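Local coordinates for NADPH-dependent aldehyde reductase YqhD (Escherichia coli, PDB 4QGS), which reduces a broad range of short-chain aldehydes to primary alcohols, oxidising NADPH and using one catalytic zinc ion per subunit, at residues A[258-261]-A[262-266]; A[315-318]-A[319-323]; A[57-60]-A[61-64]. All blocks are in the same frame, centred on the assembly; numbering follows the deposited sequence.

Interaction 1 of 3, residues A[258-261]-A[262-266]; sequences AATQ and AENGL. Unlike the reference sequence in segment 262-266: Glu-263 (reference Leu).
Ala-258 begins the contact through its backbone, its carbonyl O taking the N-H of Ala-262 at 3.0 Å in the last regular turn of helix 249-262. The methyl of Ala-262 leans over the carbonyls of Ala-258 and Ala-259 and packs beyond them on Ala-206 and Thr-210 of helix 196-211. Ala-259 O accepts Glu-263 N at 3.1 Å. Glu-263 stands where the reference sequence has Leu. Its chain folds back at chi2 and sets OE2 2.9 Å from the same Ala-259 O; so short an approach of two acceptors leaves the modelled position of this carboxylate doubtful. The carboxylate arm lies beside His-209 and Asp-205, which bind the catalytic zinc ion together with His-278 and His-292. The contact is thus a helix C-terminus at the edge of the metal site, within the helical domain of an iron-containing alcohol dehydrogenase, and Glu-263 is the first residue to leave helical geometry. Thr-260 O receives a second, weak bond from Glu-263 N at 3.3 Å. The Thr-260 hydroxyl turns back along the helix to Met-256 O, while CG2, anti to the backbone N, touches the amide end of Asn-264. Gln-261 O is gripped twice: Asn-264 N donates to it at 3.2 Å from above the carbonyl plane, 68° out of it, and a water donates to it at 2.8 Å. That water also takes a weak bond from Gly-265 N, bridging the frayed turn. The bend of Gln-261 at chi2 (-61°) lays its side chain alongside that of Asn-264, pointing the same way. Their amide planes are 28° apart, and Gln-261 NE2 lies 3.8 Å from Asn-264 ND2.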
loop_
_atom_site.group_PDB
_atom_site.type_symbol
_atom_site.label_atom_id
_atom_site.label_comp_id
_atom_site.label_asym_id
_atom_site.label_seq_id
_atom_site.Cartn_x
_atom_site.Cartn_y
_atom_site.Cartn_z
ATOM N N ALA A 258 -7.344 -10.613 1.161
ATOM C CA ALA A 258 -8.176 -9.419 1.027
ATOM C C ALA A 258 -7.336 -8.156 0.833
ATOM O O ALA A 258 -7.644 -7.325 -0.032
ATOM C CB ALA A 258 -9.095 -9.259 2.241
ATOM N N ALA A 259 -6.290 -7.996 1.649
ATOM C CA ALA A 259 -5.445 -6.816 1.577
ATOM C C ALA A 259 -4.733 -6.759 0.232
ATOM O O ALA A 259 -4.550 -5.690 -0.356
ATOM C CB ALA A 259 -4.427 -6.814 2.754
ATOM N N THR A 260 -4.353 -7.924 -0.277
ATOM C CA THR A 260 -3.706 -7.983 -1.572
ATOM C C THR A 260 -4.648 -7.486 -2.655
ATOM O O THR A 260 -4.231 -6.752 -3.538
ATOM C CB THR A 260 -3.223 -9.408 -1.893
ATOM O OG1 THR A 260 -2.215 -9.771 -0.944
ATOM C CG2 THR A 260 -2.624 -9.468 -3.284
ATOM N N GLN A 261 -5.922 -7.855 -2.579
ATOM C CA GLN A 261 -6.879 -7.362 -3.575
ATOM C C GLN A 261 -7.125 -5.858 -3.416
ATOM O O GLN A 261 -7.289 -5.149 -4.405
ATOM C CB GLN A 261 -8.189 -8.147 -3.490
ATOM C CG GLN A 261 -8.005 -9.620 -3.838
ATOM C CD GLN A 261 -7.494 -9.787 -5.267
ATOM O OE1 GLN A 261 -8.027 -9.192 -6.187
ATOM N NE2 GLN A 261 -6.446 -10.575 -5.439
ATOM N N ALA A 262 -7.116 -5.365 -2.179
ATOM C CA ALA A 262 -7.317 -3.931 -1.939
ATOM C C ALA A 262 -6.214 -3.100 -2.598
ATOM O O ALA A 262 -6.444 -1.971 -3.035
ATOM C CB ALA A 262 -7.379 -3.649 -0.432
ATOM N N GLU A 263 -5.022 -3.675 -2.708
ATOM C CA GLU A 263 -3.882 -2.997 -3.335
ATOM C C GLU A 263 -3.627 -3.335 -4.822
ATOM O O GLU A 263 -2.605 -2.938 -5.360
ATOM C CB GLU A 263 -2.625 -3.345 -2.540
ATOM C CG GLU A 263 -2.169 -2.306 -1.555
ATOM C CD GLU A 263 -2.866 -2.431 -0.219
ATOM O OE1 GLU A 263 -3.457 -1.429 0.240
ATOM O OE2 GLU A 263 -2.808 -3.524 0.377
ATOM N N ASN A 264 -4.550 -4.019 -5.498
ATOM C CA ASN A 264 -4.176 -4.835 -6.665
ATOM C C ASN A 264 -4.592 -4.376 -8.100
ATOM O O ASN A 264 -3.828 -4.555 -9.039
ATOM C CB ASN A 264 -4.686 -6.251 -6.401
ATOM C CG ASN A 264 -4.175 -7.281 -7.405
ATOM O OD1 ASN A 264 -4.157 -7.048 -8.596
ATOM N ND2 ASN A 264 -3.709 -8.414 -6.898
ATOM N N GLY A 265 -5.777 -3.806 -8.297
ATOM C CA GLY A 265 -6.127 -3.256 -9.607
ATOM C C GLY A 265 -7.512 -3.523 -10.197
ATOM O O GLY A 265 -8.093 -2.648 -10.863
ATOM N N LEU A 266 -8.041 -4.720 -9.966
ATOM C CA LEU A 266 -9.376 -5.062 -10.441
ATOM C C LEU A 266 -10.441 -4.098 -9.896
ATOM O O LEU A 266 -11.291 -3.625 -10.646
ATOM C CB LEU A 266 -9.709 -6.504 -10.055
ATOM C CG LEU A 266 -10.817 -7.284 -10.757
ATOM C CD1 LEU A 266 -10.795 -7.067 -12.255
ATOM C CD2 LEU A 266 -10.668 -8.768 -10.436
HETATM O O HOH W 1 -8.351 -5.410 -6.955
#

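Interaction 2 of 3, residues A[315-318]-A[319-323]; sequences LLQY and AERVW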
loop_
_atom_site.group_PDB
_atom_site.type_symbol
_atom_site.label_atom_id
_atom_site.label_comp_id
_atom_site.label_asym_id
_atom_site.label_seq_id
_atom_site.Cartn_x
_atom_site.Cartn_y
_atom_site.Cartn_z
ATOM N N LEU A 315 -22.104 6.383 -0.476
ATOM C CA LEU A 315 -22.163 6.246 0.983
ATOM C C LEU A 315 -23.381 5.429 1.409
ATOM O O LEU A 315 -23.303 4.610 2.315
ATOM C CB LEU A 315 -22.180 7.624 1.652
ATOM C CG LEU A 315 -20.805 8.273 1.759
ATOM C CD1 LEU A 315 -20.945 9.781 2.014
ATOM C CD2 LEU A 315 -20.010 7.597 2.895
ATOM N N LEU A 316 -24.519 5.640 0.744
ATOM C CA LEU A 316 -25.712 4.869 1.064
ATOM C C LEU A 316 -25.580 3.412 0.622
ATOM O O LEU A 316 -26.064 2.494 1.295
ATOM C CB LEU A 316 -26.947 5.505 0.398
ATOM C CG LEU A 316 -27.342 6.860 0.980
ATOM C CD1 LEU A 316 -28.362 7.535 0.060
ATOM C CD2 LEU A 316 -27.911 6.690 2.366
ATOM N N GLN A 317 -24.927 3.197 -0.514
ATOM C CA GLN A 317 -24.701 1.833 -0.992
ATOM C C GLN A 317 -23.764 1.100 -0.035
ATOM O O GLN A 317 -23.990 -0.053 0.318
ATOM C CB GLN A 317 -24.130 1.826 -2.418
ATOM C CG GLN A 317 -23.970 0.406 -2.994
ATOM C CD GLN A 317 -23.678 0.395 -4.487
ATOM O OE1 GLN A 317 -24.008 1.340 -5.202
ATOM N NE2 GLN A 317 -23.047 -0.677 -4.964
ATOM N N TYR A 318 -22.712 1.795 0.384
ATOM C CA TYR A 318 -21.756 1.274 1.351
ATOM C C TYR A 318 -22.461 0.919 2.653
ATOM O O TYR A 318 -22.246 -0.159 3.212
ATOM C CB TYR A 318 -20.650 2.319 1.560
ATOM C CG TYR A 318 -19.725 2.146 2.749
ATOM C CD1 TYR A 318 -18.700 1.212 2.724
ATOM C CD2 TYR A 318 -19.828 2.979 3.857
ATOM C CE1 TYR A 318 -17.815 1.076 3.799
ATOM C CE2 TYR A 318 -18.946 2.857 4.943
ATOM C CZ TYR A 318 -17.951 1.897 4.904
ATOM O OH TYR A 318 -17.076 1.764 5.961
ATOM N N ALA A 319 -23.339 1.805 3.110
ATOM C CA ALA A 319 -24.044 1.592 4.374
ATOM C C ALA A 319 -24.894 0.331 4.322
ATOM O O ALA A 319 -24.900 -0.462 5.257
ATOM C CB ALA A 319 -24.900 2.787 4.712
ATOM N N GLU A 320 -25.600 0.145 3.213
ATOM C CA GLU A 320 -26.450 -1.025 3.040
ATOM C C GLU A 320 -25.654 -2.313 2.789
ATOM O O GLU A 320 -25.860 -3.323 3.473
ATOM C CB GLU A 320 -27.428 -0.772 1.883
ATOM C CG GLU A 320 -28.418 -1.885 1.646
ATOM C CD GLU A 320 -29.474 -1.490 0.628
ATOM O OE1 GLU A 320 -30.058 -0.397 0.772
ATOM O OE2 GLU A 320 -29.709 -2.264 -0.318
ATOM N N ARG A 321 -24.732 -2.271 1.830
ATOM C CA ARG A 321 -24.029 -3.475 1.372
ATOM C C ARG A 321 -22.960 -3.957 2.345
ATOM O O ARG A 321 -22.739 -5.155 2.480
ATOM C CB ARG A 321 -23.371 -3.234 0.010
ATOM C CG ARG A 321 -24.348 -2.987 -1.158
ATOM C CD ARG A 321 -24.816 -4.284 -1.777
ATOM N NE ARG A 321 -25.776 -4.041 -2.859
ATOM C CZ ARG A 321 -25.446 -3.904 -4.139
ATOM N NH1 ARG A 321 -24.180 -3.977 -4.513
ATOM N NH2 ARG A 321 -26.394 -3.691 -5.057
ATOM N N VAL A 322 -22.292 -3.026 3.015
ATOM C CA VAL A 322 -21.186 -3.415 3.891
ATOM C C VAL A 322 -21.623 -3.468 5.363
ATOM O O VAL A 322 -21.201 -4.352 6.104
ATOM C CB VAL A 322 -19.990 -2.458 3.698
ATOM C CG1 VAL A 322 -18.878 -2.726 4.719
ATOM C CG2 VAL A 322 -19.444 -2.586 2.275
ATOM N N TRP A 323 -22.481 -2.541 5.785
ATOM C CA TRP A 323 -22.855 -2.460 7.203
ATOM C C TRP A 323 -24.298 -2.876 7.518
ATOM O O TRP A 323 -24.731 -2.802 8.667
ATOM C CB TRP A 323 -22.618 -1.035 7.720
ATOM C CG TRP A 323 -21.170 -0.693 7.819
ATOM C CD1 TRP A 323 -20.447 0.103 6.975
ATOM C CD2 TRP A 323 -20.253 -1.163 8.812
ATOM N NE1 TRP A 323 -19.136 0.159 7.388
ATOM C CE2 TRP A 323 -18.990 -0.618 8.511
ATOM C CE3 TRP A 323 -20.377 -2.005 9.925
ATOM C CZ2 TRP A 323 -17.859 -0.862 9.294
ATOM C CZ3 TRP A 323 -19.255 -2.260 10.696
ATOM C CH2 TRP A 323 -18.011 -1.688 10.374
HETATM O O HOH W 2 -28.417 1.896 -0.973
#
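With CG trans to the backbone N (chi1 166°), the ring of Tyr-318 projects outward from the helix, leaning slightly toward its C-terminal end; Trp-323, whose CG sits beside its own backbone N, swings its indole back alongside, pointing the same way. The edge of the indole meets one face of the phenol in an offset edge-to-face pair, planes at 81°, with Trp-323 CD1 3.7 Å from Tyr-318 CZ. Trp-323 NE1 donates in its own ring plane to Tyr-318 OH, 3.0 Å away and nearly straight at 175°. The hydroxyl also bonds to Thr-341 of helix 330-347, so both partners fix the ring's position. Val-322 CG2 packs 3.9 Å from Tyr-318 CD1. On another side of the helix, Gln-317 CG rests 3.9 Å from Arg-321 CG. Gln-317 NE2 and Arg-321 NH1, both donors, lie 3.5 Å apart; Glu-229 of helix 222-244 accepts a hydrogen bond from the first and forms a salt bridge with the second, which probably makes their closeness tolerable. These are i to i+4 and i to i+5 contacts on one amphipathic helix, wedged between helices 222-244 and 330-347 in the all-helical domain of this dehydrogenase family.

Interaction 3 of 3, residues A[57-60]-A[61-64]; sequences VLDQ and VLDA
Leu-58 and Leu-62, one helical turn apart, form the apolar ridge of this contact, with Leu-62 CD1 4.1 Å from Leu-58 CG where the two side chains slant across each other. Leu-62 is held in close to the backbone: its CG lies 3.3 Å from Leu-58 O, the same carbonyl that accepts Leu-62 N at 2.9 Å in a nearly straight bond (166°). Next to it Val-61 is packed just as tightly. Its CG2, placed beside its own backbone N, presses on Val-57 O at 3.4 Å. The regular i to i+4 bonds run through the whole stretch, and the last, from Ala-64 N to Gln-60 O, measures 2.9 Å.

The polar side is looser and wet. Asp-59 and Asp-63 are both solvent-exposed, and Asp-59 OD1 comes no nearer to Leu-62 CD1 than 4.2 Å. A chi1 of 171° places the Asp-63 carboxylate where OD1 meets a water, which donates to it at 2.9 Å and also to Gln-60 O at 3.0 Å. Gln-60 itself stretches out beyond CG and hydrogen-bonds through OE1 to the hydroxyl of Tyr-190, an NADP(+)-binding residue.

Following helix 51-55, to which Leu-58 is joined by a backbone bond with Val-52, helix 57-64 lies on the parallel sheet of the nucleotide-binding domain: Val-57 and Val-61 face strand 99-104, Leu-58, Val-61 and Leu-62 meet Ile-45 of strand 42-46, and the two leucines reach strand 69-73.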
loop_
_atom_site.group_PDB
_atom_site.type_symbol
_atom_site.label_atom_id
_atom_site.label_comp_id
_atom_site.label_asym_id
_atom_site.label_seq_id
_atom_site.Cartn_x
_atom_site.Cartn_y
_atom_site.Cartn_z
ATOM N N VAL A 57 12.663 -16.223 8.220
ATOM C CA VAL A 57 12.147 -16.179 6.845
ATOM C C VAL A 57 13.278 -16.176 5.817
ATOM O O VAL A 57 13.206 -16.880 4.803
ATOM C CB VAL A 57 11.243 -14.945 6.605
ATOM C CG1 VAL A 57 11.012 -14.723 5.106
ATOM C CG2 VAL A 57 9.912 -15.130 7.311
ATOM N N LEU A 58 14.309 -15.378 6.065
ATOM C CA LEU A 58 15.442 -15.327 5.152
ATOM C C LEU A 58 16.120 -16.690 5.064
ATOM O O LEU A 58 16.529 -17.114 3.980
ATOM C CB LEU A 58 16.455 -14.273 5.579
ATOM C CG LEU A 58 17.652 -14.173 4.635
ATOM C CD1 LEU A 58 17.203 -13.791 3.217
ATOM C CD2 LEU A 58 18.678 -13.191 5.184
ATOM N N ASP A 59 16.237 -17.375 6.198
ATOM C CA ASP A 59 16.799 -18.724 6.201
ATOM C C ASP A 59 15.966 -19.695 5.356
ATOM O O ASP A 59 16.519 -20.592 4.706
ATOM C CB ASP A 59 16.930 -19.259 7.631
ATOM C CG ASP A 59 18.069 -18.604 8.402
ATOM O OD1 ASP A 59 19.029 -18.101 7.778
ATOM O OD2 ASP A 59 18.008 -18.610 9.647
ATOM N N GLN A 60 14.644 -19.520 5.350
ATOM C CA GLN A 60 13.792 -20.380 4.520
ATOM C C GLN A 60 14.017 -20.095 3.048
ATOM O O GLN A 60 14.001 -21.015 2.235
ATOM C CB GLN A 60 12.304 -20.218 4.859
ATOM C CG GLN A 60 11.889 -20.833 6.191
ATOM C CD GLN A 60 10.381 -20.872 6.392
ATOM O OE1 GLN A 60 9.611 -20.777 5.438
ATOM N NE2 GLN A 60 9.956 -21.010 7.643
ATOM N N VAL A 61 14.223 -18.826 2.705
ATOM C CA VAL A 61 14.526 -18.474 1.325
ATOM C C VAL A 61 15.873 -19.071 0.913
ATOM O O VAL A 61 15.992 -19.683 -0.150
ATOM C CB VAL A 61 14.534 -16.945 1.119
ATOM C CG1 VAL A 61 14.936 -16.605 -0.311
ATOM C CG2 VAL A 61 13.153 -16.381 1.437
ATOM N N LEU A 62 16.878 -18.914 1.766
ATOM C CA LEU A 62 18.205 -19.456 1.484
ATOM C C LEU A 62 18.149 -20.974 1.326
ATOM O O LEU A 62 18.751 -21.527 0.398
ATOM C CB LEU A 62 19.193 -19.056 2.585
ATOM C CG LEU A 62 19.486 -17.555 2.625
ATOM C CD1 LEU A 62 20.321 -17.200 3.842
ATOM C CD2 LEU A 62 20.182 -17.094 1.343
ATOM N N ASP A 63 17.402 -21.645 2.198
ATOM C CA ASP A 63 17.236 -23.099 2.081
ATOM C C ASP A 63 16.526 -23.505 0.791
ATOM O O ASP A 63 16.911 -24.481 0.146
ATOM C CB ASP A 63 16.469 -23.664 3.279
ATOM C CG ASP A 63 16.083 -25.120 3.085
ATOM O OD1 ASP A 63 14.964 -25.390 2.595
ATOM O OD2 ASP A 63 16.907 -26.000 3.403
ATOM N N ALA A 64 15.493 -22.758 0.407
ATOM C CA ALA A 64 14.754 -23.076 -0.810
ATOM C C ALA A 64 15.650 -23.000 -2.040
ATOM O O ALA A 64 15.434 -23.724 -3.018
ATOM C CB ALA A 64 13.562 -22.135 -0.974
HETATM O O HOH W 3 12.662 -23.669 2.572
#

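All three are partly buried contacts within a single helix or at its end, in two parts of the fold. Interactions 1 and 2 belong to the helical C-terminal domain, their centres 20 Å apart, and both use helix 222-244 as a neighbour. Interaction 3 lies against the parallel sheet, its centre 44 Å from that of interaction 2, on opposite sides of the chain's centre. Interaction 1 is nearest the middle, where a helix unwinds beside the zinc and backbone and water bonds dominate. Interaction 2, toward the periphery and far from the zinc and the cofactor-binding residues, relies on aromatic packing and charged links to other helices. Interaction 3, also peripheral and with the most exposed polar residues, divides into an aliphatic face on the sheet and an acidic solvent face.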